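Salt-tolerant glutaminase (Micrococcus luteus, PDB 3AGE) probably catalyses the hydrolysis of L-glutamine to L-glutamate and ammonium. Local coordinates at residues 64-69 and 193-198; 116-121 and 186-191; 347-352 and 390-395. All blocks are in the same frame, centred on the assembly; numbering follows the deposited sequence.

Interaction 1 of 3, residues 64-69 and 193-198; sequences SASKPF and AQCAVL. With GLU (glutamic acid), chain C.
Q194 reaches from the last turn of helix 184-195 to S66, and its amide makes the bond that joins the two segments. From CB the chain leaves with CG anti to the backbone N (chi1 167°) and then runs extended toward 64-69. CG passes 3.7 Å from S66 CB and also lies beside the hydroxyl; CD follows, 3.5 Å from S66 OG. At the tip, NE2 donates to S66 OG at 2.8 Å, with a nearly straight N-H...O angle of 162° and the acceptor only 7° out of the amide plane. The other amide atom, OE1, lies against the H121 ring of helix 114-123. S66 OG is gripped twice, since it also gives its proton to the carbonyl of Q63, and the two bonds fix the rotation of the hydroxyl.

S64, in a 3-10 turn, and K67, near the start of helix 67-78, follow the Ser-x-x-Lys order of the beta-lactamase clan. The K67 chain is extended, and its NZ is hydrogen-bonded to N114 OD1 and M112 O. S64 OG is hydrogen-bonded to K258 NZ and lies at the side-chain carboxylate of the bound glutamate, although the modelled place of that carboxylate oxygen is less sure. C195 comes in at the other end of the ligand: its SG is 3.3 Å from the glutamate N and 4.1 Å from S64 N. Next to it, the backbone of C195 is hydrogen-bonded to Q63, just before S64.

Interaction 2 of 3, residues 116-121 and 186-191; sequences GALAVH and EIVAGY. With GLU (glutamic acid), chain C.
L118 is the main bump of this contact. Its CD2 methyl drops into a hollow on helix 184-195 formed by I187, V188 and Y191, one turn of side chains. It lies 3.6 Å from Y191 CB, 3.9 Å from I187 CG2 and 4.2 Å from V188 CG2, and the leucine crosses the tyrosine side chain at about a right angle. In return, I187 CG2 lies against the L118 carbonyl, 3.6 Å from its O.

A117, one residue earlier, supplies a smaller bump: its CB rests on Y191 CE1 at 3.6 Å, approaching the ring obliquely. Y191 projects with CG anti to its own backbone N (chi1 165°), which carries the ring along helix 114-123, past L118 and A117, toward the bound glutamate. There the ligand OXT lies in the plane of the ring at its edge, with the Y191 OH 3.2 Å from it.

At the far end, H121 lays one face of its imidazole over bare backbone. G190 has no side chain, and the ring settles on it in a CH-pi contact, with G190 CA 3.9 Å from the centroid of the H121 ring and 30° off the normal. Y191 N lies over the same face, offset toward the rim.

The axes of 116-121 and 186-191 come within 9.2 Å at an angle of 100°, which limits the contact to about a turn of each. Around it, helix 67-78 packs on A117, V120 and Y191, while helix 165-176 covers L118 and V188 and brings N167 to Y191. Helix 154-161 lies beyond A189.

Interaction 3 of 3, residues 347-352 and 390-395; sequences LTDLRT and EAAAAA
The carboxylate oxygen OD2 of D349 is held in a salt bridge by R49 of the second subunit, while CB of the same residue packs on A391 at 3.6 Å (CB to CB). The aspartate thus works in two directions: its charged end joins the subunits, and its root joins the end of helix 337-349 to helix 389-395. Alanines line the facing side of the second helix, and with so little side chain between them the backbones come close. D349 CA is 5.0 Å from A392 CA, and L350 CA is 5.1 Å from A395 CA.

Both are helices of the STAS region, whose mixed sheet includes strands 317-323, 326-332 and 406-417; helix 337-349 is flanked there by helix 419-434, L347 packing on L432. At L350 the backbone leaves the helical path, and R351 becomes the centre of an inverse gamma turn. The methyl of A395 fits against this exit, with CB 3.7 Å from D349 O and the same distance from R351 N; the aliphatic CG of R351 lies alongside it.

L350 reaches helix 389-395 by its side chain. With CG anti to the carbonyl carbon (chi1 -54°), the CD2 branch lies 4.0 Å from A391 CB and 3.7 Å from A391 O. That carbonyl already accepts the helical bond from A395 N. Beyond the contact, A394 O is hydrogen-bonded to R322, and the E390 carboxylate takes V320 N through OE1 and forms a salt bridge through OE2 to R413 of the second subunit.

From the N terminus the chain first lays down 64-69, then 116-121 on helix 114-123, and returns along helix 184-195. There 186-191 closes interaction 2, and 193-198, at the end of that helix and just beyond it, closes interaction 1, so the second loop nests inside the first. The shared helix joins the start of helix 67-78 to helix 114-123, and both contacts touch the bound glutamate; their centres are about 11 Å apart. Interaction 3 follows in series further along the chain, both of its segments lying within the STAS region, where 390-395 closes a separate, shorter loop on the end of helix 337-349. Its centre lies about 54 Å from that of interaction 1, across the chain's centre.

Interaction 1 of 3, residues 64-69 and 193-198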
loop_
_atom_site.group_PDB
_atom_site.type_symbol
_atom_site.label_atom_id
_atom_site.label_comp_id
_atom_site.label_asym_id
_atom_site.label_seq_id
_atom_site.Cartn_x
_atom_site.Cartn_y
_atom_site.Cartn_z
ATOM N N SER A 64 24.555 0.197 -2.705
ATOM C CA SER A 64 23.336 0.580 -3.419
ATOM C C SER A 64 22.137 0.911 -2.539
ATOM O O SER A 64 21.128 1.426 -3.032
ATOM C CB SER A 64 22.930 -0.499 -4.432
ATOM O OG SER A 64 22.362 -1.626 -3.796
ATOM N N ALA A 65 22.225 0.609 -1.247
ATOM C CA ALA A 65 21.117 0.921 -0.354
ATOM C C ALA A 65 21.105 2.427 -0.140
ATOM O O ALA A 65 20.210 2.963 0.512
ATOM C CB ALA A 65 21.266 0.204 0.964
ATOM N N SER A 66 22.102 3.102 -0.707
ATOM C CA SER A 66 22.208 4.553 -0.613
ATOM C C SER A 66 21.360 5.216 -1.693
ATOM O O SER A 66 21.011 6.389 -1.585
ATOM C CB SER A 66 23.653 4.989 -0.814
ATOM O OG SER A 66 24.069 4.724 -2.139
ATOM N N LYS A 67 21.026 4.452 -2.728
ATOM C CA LYS A 67 20.263 4.966 -3.857
ATOM C C LYS A 67 18.923 5.628 -3.552
ATOM O O LYS A 67 18.635 6.707 -4.069
ATOM C CB LYS A 67 20.090 3.863 -4.901
ATOM C CG LYS A 67 21.418 3.428 -5.524
ATOM C CD LYS A 67 21.226 2.339 -6.562
ATOM C CE LYS A 67 22.553 1.862 -7.109
ATOM N NZ LYS A 67 22.381 0.737 -8.068
ATOM N N PRO A 68 18.083 5.003 -2.714
ATOM C CA PRO A 68 16.808 5.671 -2.450
ATOM C C PRO A 68 16.922 7.015 -1.751
ATOM O O PRO A 68 16.070 7.884 -1.929
ATOM C CB PRO A 68 16.026 4.630 -1.640
ATOM C CG PRO A 68 17.072 3.735 -1.086
ATOM C CD PRO A 68 18.068 3.626 -2.196
ATOM N N PHE A 69 17.992 7.202 -0.989
ATOM C CA PHE A 69 18.187 8.447 -0.255
ATOM C C PHE A 69 18.802 9.582 -1.089
ATOM O O PHE A 69 18.398 10.743 -0.964
ATOM C CB PHE A 69 19.023 8.167 1.000
ATOM C CG PHE A 69 18.497 7.022 1.822
ATOM C CD1 PHE A 69 19.135 5.780 1.806
ATOM C CD2 PHE A 69 17.328 7.164 2.567
ATOM C CE1 PHE A 69 18.614 4.694 2.518
ATOM C CE2 PHE A 69 16.800 6.088 3.279
ATOM C CZ PHE A 69 17.446 4.848 3.253
ATOM N N ALA A 193 31.813 6.872 -3.405
ATOM C CA ALA A 193 32.002 7.347 -2.040
ATOM C C ALA A 193 30.654 7.178 -1.343
ATOM O O ALA A 193 30.567 6.733 -0.200
ATOM C CB ALA A 193 32.408 8.807 -2.051
ATOM N N GLN A 194 29.607 7.551 -2.063
ATOM C CA GLN A 194 28.238 7.451 -1.595
ATOM C C GLN A 194 27.998 6.030 -1.094
ATOM O O GLN A 194 27.372 5.828 -0.057
ATOM C CB GLN A 194 27.308 7.781 -2.768
ATOM C CG GLN A 194 25.843 7.453 -2.593
ATOM C CD GLN A 194 25.063 7.617 -3.894
ATOM O OE1 GLN A 194 25.197 8.626 -4.583
ATOM N NE2 GLN A 194 24.240 6.626 -4.230
ATOM N N CYS A 195 28.518 5.051 -1.833
ATOM C CA CYS A 195 28.364 3.638 -1.480
ATOM C C CYS A 195 29.257 3.231 -0.322
ATOM O O CYS A 195 29.047 2.182 0.293
ATOM C CB CYS A 195 28.686 2.739 -2.678
ATOM S SG CYS A 195 27.455 2.741 -3.988
ATOM N N ALA A 196 30.257 4.057 -0.033
ATOM C CA ALA A 196 31.182 3.764 1.046
ATOM C C ALA A 196 30.730 4.351 2.375
ATOM O O ALA A 196 31.441 4.239 3.379
ATOM C CB ALA A 196 32.570 4.267 0.694
ATOM N N VAL A 197 29.557 4.980 2.394
ATOM C CA VAL A 197 29.045 5.538 3.641
ATOM C C VAL A 197 28.781 4.383 4.614
ATOM O O VAL A 197 28.144 3.391 4.253
ATOM C CB VAL A 197 27.746 6.326 3.407
ATOM C CG1 VAL A 197 27.110 6.699 4.739
ATOM C CG2 VAL A 197 28.048 7.573 2.604
ATOM N N LEU A 198 29.278 4.519 5.842
ATOM C CA LEU A 198 29.138 3.487 6.874
ATOM C C LEU A 198 27.861 3.532 7.702
ATOM O O LEU A 198 27.572 4.527 8.367
ATOM C CB LEU A 198 30.336 3.535 7.822
ATOM C CG LEU A 198 31.657 2.987 7.281
ATOM C CD1 LEU A 198 32.806 3.462 8.171
ATOM C CD2 LEU A 198 31.589 1.451 7.208
HETATM N N GLU C . 28.924 0.075 -5.355
HETATM C CA GLU C . 28.465 -1.116 -6.118
HETATM C C GLU C . 28.753 -1.019 -7.604
HETATM O O GLU C . 29.269 -2.017 -8.136
HETATM C CB GLU C . 26.963 -1.343 -5.928
HETATM C CG GLU C . 26.645 -2.227 -4.765
HETATM C CD GLU C . 25.238 -2.769 -4.811
HETATM O OE1 GLU C . 24.808 -3.255 -5.876
HETATM O OE2 GLU C . 24.563 -2.724 -3.768
HETATM O OXT GLU C . 28.451 0.030 -8.215
#

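Interaction 2 of 3, residues 116-121 and 186-191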
loop_
_atom_site.group_PDB
_atom_site.type_symbol
_atom_site.label_atom_id
_atom_site.label_comp_id
_atom_site.label_asym_id
_atom_site.label_seq_id
_atom_site.Cartn_x
_atom_site.Cartn_y
_atom_site.Cartn_z
ATOM N N GLY A 116 21.035 4.920 -13.323
ATOM C CA GLY A 116 20.161 5.917 -12.739
ATOM C C GLY A 116 20.776 6.571 -11.514
ATOM O O GLY A 116 20.673 7.787 -11.333
ATOM N N ALA A 117 21.412 5.764 -10.667
ATOM C CA ALA A 117 22.038 6.270 -9.452
ATOM C C ALA A 117 23.094 7.306 -9.812
ATOM O O ALA A 117 23.290 8.284 -9.082
ATOM C CB ALA A 117 22.666 5.118 -8.656
ATOM N N LEU A 118 23.773 7.089 -10.938
ATOM C CA LEU A 118 24.792 8.022 -11.401
ATOM C C LEU A 118 24.115 9.327 -11.821
ATOM O O LEU A 118 24.576 10.416 -11.474
ATOM C CB LEU A 118 25.579 7.418 -12.571
ATOM C CG LEU A 118 26.524 6.262 -12.195
ATOM C CD1 LEU A 118 27.049 5.587 -13.447
ATOM C CD2 LEU A 118 27.683 6.784 -11.345
ATOM N N ALA A 119 23.007 9.208 -12.548
ATOM C CA ALA A 119 22.255 10.376 -13.002
ATOM C C ALA A 119 21.762 11.173 -11.798
ATOM O O ALA A 119 21.701 12.402 -11.833
ATOM C CB ALA A 119 21.071 9.935 -13.855
ATOM N N VAL A 120 21.410 10.451 -10.740
ATOM C CA VAL A 120 20.921 11.034 -9.498
ATOM C C VAL A 120 22.000 11.875 -8.811
ATOM O O VAL A 120 21.780 13.042 -8.469
ATOM C CB VAL A 120 20.462 9.917 -8.533
ATOM C CG1 VAL A 120 20.163 10.489 -7.160
ATOM C CG2 VAL A 120 19.242 9.221 -9.096
ATOM N N HIS A 121 23.170 11.275 -8.611
ATOM C CA HIS A 121 24.275 11.972 -7.967
ATOM C C HIS A 121 24.597 13.277 -8.699
ATOM O O HIS A 121 24.853 14.306 -8.073
ATOM C CB HIS A 121 25.510 11.071 -7.935
ATOM C CG HIS A 121 26.477 11.418 -6.849
ATOM N ND1 HIS A 121 27.277 12.538 -6.893
ATOM C CD2 HIS A 121 26.732 10.821 -5.660
ATOM C CE1 HIS A 121 27.981 12.619 -5.777
ATOM N NE2 HIS A 121 27.667 11.589 -5.012
ATOM N N GLU A 186 34.415 11.983 -12.275
ATOM C CA GLU A 186 33.918 12.801 -11.172
ATOM C C GLU A 186 32.620 12.262 -10.603
ATOM O O GLU A 186 32.440 12.207 -9.388
ATOM C CB GLU A 186 33.691 14.242 -11.629
ATOM C CG GLU A 186 33.122 15.150 -10.544
ATOM C CD GLU A 186 32.945 16.587 -11.012
ATOM O OE1 GLU A 186 33.891 17.136 -11.618
ATOM O OE2 GLU A 186 31.867 17.172 -10.766
ATOM N N ILE A 187 31.713 11.870 -11.488
ATOM C CA ILE A 187 30.429 11.343 -11.064
ATOM C C ILE A 187 30.559 9.935 -10.493
ATOM O O ILE A 187 29.920 9.599 -9.495
ATOM C CB ILE A 187 29.426 11.357 -12.235
ATOM C CG1 ILE A 187 29.147 12.809 -12.639
ATOM C CG2 ILE A 187 28.139 10.642 -11.845
ATOM C CD1 ILE A 187 28.672 13.697 -11.488
ATOM N N VAL A 188 31.386 9.107 -11.119
ATOM C CA VAL A 188 31.567 7.756 -10.621
ATOM C C VAL A 188 32.219 7.803 -9.247
ATOM O O VAL A 188 31.855 7.041 -8.357
ATOM C CB VAL A 188 32.431 6.912 -11.576
ATOM C CG1 VAL A 188 33.017 5.718 -10.838
ATOM C CG2 VAL A 188 31.580 6.436 -12.746
ATOM N N ALA A 189 33.180 8.706 -9.071
ATOM C CA ALA A 189 33.857 8.825 -7.788
ATOM C C ALA A 189 32.861 9.230 -6.698
ATOM O O ALA A 189 32.934 8.748 -5.567
ATOM C CB ALA A 189 34.991 9.842 -7.882
ATOM N N GLY A 190 31.928 10.110 -7.047
ATOM C CA GLY A 190 30.935 10.546 -6.084
ATOM C C GLY A 190 30.034 9.401 -5.666
ATOM O O GLY A 190 29.817 9.167 -4.480
ATOM N N TYR A 191 29.517 8.680 -6.653
ATOM C CA TYR A 191 28.633 7.552 -6.409
ATOM C C TYR A 191 29.308 6.432 -5.605
ATOM O O TYR A 191 28.657 5.773 -4.799
ATOM C CB TYR A 191 28.114 7.020 -7.750
ATOM C CG TYR A 191 27.486 5.653 -7.676
ATOM C CD1 TYR A 191 26.251 5.458 -7.052
ATOM C CD2 TYR A 191 28.155 4.539 -8.186
ATOM C CE1 TYR A 191 25.704 4.183 -6.929
ATOM C CE2 TYR A 191 27.619 3.265 -8.069
ATOM C CZ TYR A 191 26.399 3.091 -7.437
ATOM O OH TYR A 191 25.903 1.819 -7.287
HETATM N N GLU C . 28.924 0.075 -5.355
HETATM C CA GLU C . 28.465 -1.116 -6.118
HETATM C C GLU C . 28.753 -1.019 -7.604
HETATM O O GLU C . 29.269 -2.017 -8.136
HETATM C CB GLU C . 26.963 -1.343 -5.928
HETATM C CG GLU C . 26.645 -2.227 -4.765
HETATM C CD GLU C . 25.238 -2.769 -4.811
HETATM O OE1 GLU C . 24.808 -3.255 -5.876
HETATM O OE2 GLU C . 24.563 -2.724 -3.768
HETATM O OXT GLU C . 28.451 0.030 -8.215
#

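Interaction 3 of 3, residues 347-352 and 390-395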
loop_
_atom_site.group_PDB
_atom_site.type_symbol
_atom_site.label_atom_id
_atom_site.label_comp_id
_atom_site.label_asym_id
_atom_site.label_seq_id
_atom_site.Cartn_x
_atom_site.Cartn_y
_atom_site.Cartn_z
ATOM N N LEU A 347 -21.248 12.670 10.041
ATOM C CA LEU A 347 -21.948 13.946 10.015
ATOM C C LEU A 347 -23.239 13.787 9.226
ATOM O O LEU A 347 -24.312 14.176 9.679
ATOM C CB LEU A 347 -21.090 15.027 9.354
ATOM C CG LEU A 347 -19.806 15.499 10.049
ATOM C CD1 LEU A 347 -19.110 16.517 9.163
ATOM C CD2 LEU A 347 -20.117 16.112 11.401
ATOM N N THR A 348 -23.124 13.212 8.036
ATOM C CA THR A 348 -24.277 12.999 7.175
ATOM C C THR A 348 -25.293 12.064 7.825
ATOM O O THR A 348 -26.503 12.256 7.681
ATOM C CB THR A 348 -23.844 12.399 5.817
ATOM O OG1 THR A 348 -22.970 13.316 5.150
ATOM C CG2 THR A 348 -25.050 12.143 4.932
ATOM N N ASP A 349 -24.794 11.058 8.540
ATOM C CA ASP A 349 -25.653 10.088 9.197
ATOM C C ASP A 349 -26.557 10.723 10.234
ATOM O O ASP A 349 -27.606 10.170 10.569
ATOM C CB ASP A 349 -24.821 8.977 9.828
ATOM C CG ASP A 349 -24.517 7.861 8.853
ATOM O OD1 ASP A 349 -23.888 6.858 9.267
ATOM O OD2 ASP A 349 -24.914 7.989 7.673
ATOM N N LEU A 350 -26.140 11.860 10.775
ATOM C CA LEU A 350 -26.991 12.571 11.719
ATOM C C LEU A 350 -27.999 13.114 10.701
ATOM O O LEU A 350 -27.612 13.795 9.751
ATOM C CB LEU A 350 -26.221 13.716 12.395
ATOM C CG LEU A 350 -24.892 13.415 13.109
ATOM C CD1 LEU A 350 -24.216 14.720 13.480
ATOM C CD2 LEU A 350 -25.122 12.567 14.351
ATOM N N ARG A 351 -29.276 12.800 10.854
ATOM C CA ARG A 351 -30.244 13.261 9.866
ATOM C C ARG A 351 -30.650 14.720 9.996
ATOM O O ARG A 351 -31.829 15.045 9.904
ATOM C CB ARG A 351 -31.490 12.378 9.912
ATOM C CG ARG A 351 -31.215 10.924 9.593
ATOM C CD ARG A 351 -30.453 10.816 8.295
ATOM N NE ARG A 351 -30.261 9.433 7.882
ATOM C CZ ARG A 351 -29.517 9.072 6.844
ATOM N NH1 ARG A 351 -29.389 7.792 6.527
ATOM N NH2 ARG A 351 -28.893 9.997 6.126
ATOM N N THR A 352 -29.675 15.604 10.177
ATOM C CA THR A 352 -29.974 17.021 10.334
ATOM C C THR A 352 -30.529 17.652 9.066
ATOM O O THR A 352 -30.967 18.797 9.086
ATOM C CB THR A 352 -28.730 17.815 10.782
ATOM O OG1 THR A 352 -27.783 17.881 9.710
ATOM C CG2 THR A 352 -28.085 17.145 11.973
ATOM N N GLU A 390 -22.395 5.014 15.381
ATOM C CA GLU A 390 -23.038 5.665 16.515
ATOM C C GLU A 390 -23.770 6.941 16.081
ATOM O O GLU A 390 -24.648 7.436 16.793
ATOM C CB GLU A 390 -22.011 5.987 17.604
ATOM C CG GLU A 390 -21.148 4.801 17.994
ATOM C CD GLU A 390 -20.352 5.048 19.269
ATOM O OE1 GLU A 390 -20.014 6.217 19.552
ATOM O OE2 GLU A 390 -20.054 4.067 19.984
ATOM N N ALA A 391 -23.416 7.463 14.910
ATOM C CA ALA A 391 -24.057 8.668 14.386
ATOM C C ALA A 391 -25.521 8.380 14.048
ATOM O O ALA A 391 -26.429 9.087 14.489
ATOM C CB ALA A 391 -23.319 9.161 13.140
ATOM N N ALA A 392 -25.742 7.340 13.254
ATOM C CA ALA A 392 -27.093 6.961 12.868
ATOM C C ALA A 392 -27.895 6.576 14.113
ATOM O O ALA A 392 -29.107 6.774 14.172
ATOM C CB ALA A 392 -27.040 5.799 11.887
ATOM N N ALA A 393 -27.206 6.028 15.109
ATOM C CA ALA A 393 -27.846 5.620 16.350
ATOM C C ALA A 393 -28.335 6.846 17.107
ATOM O O ALA A 393 -29.386 6.811 17.744
ATOM C CB ALA A 393 -26.868 4.834 17.209
ATOM N N ALA A 394 -27.562 7.926 17.033
ATOM C CA ALA A 394 -27.906 9.183 17.699
ATOM C C ALA A 394 -29.093 9.843 17.005
ATOM O O ALA A 394 -29.951 10.437 17.658
ATOM C CB ALA A 394 -26.705 10.129 17.692
ATOM N N ALA A 395 -29.137 9.741 15.681
ATOM C CA ALA A 395 -30.236 10.316 14.920
ATOM C C ALA A 395 -31.514 9.568 15.280
ATOM O O ALA A 395 -32.564 10.176 15.481
ATOM C CB ALA A 395 -29.963 10.196 13.428
#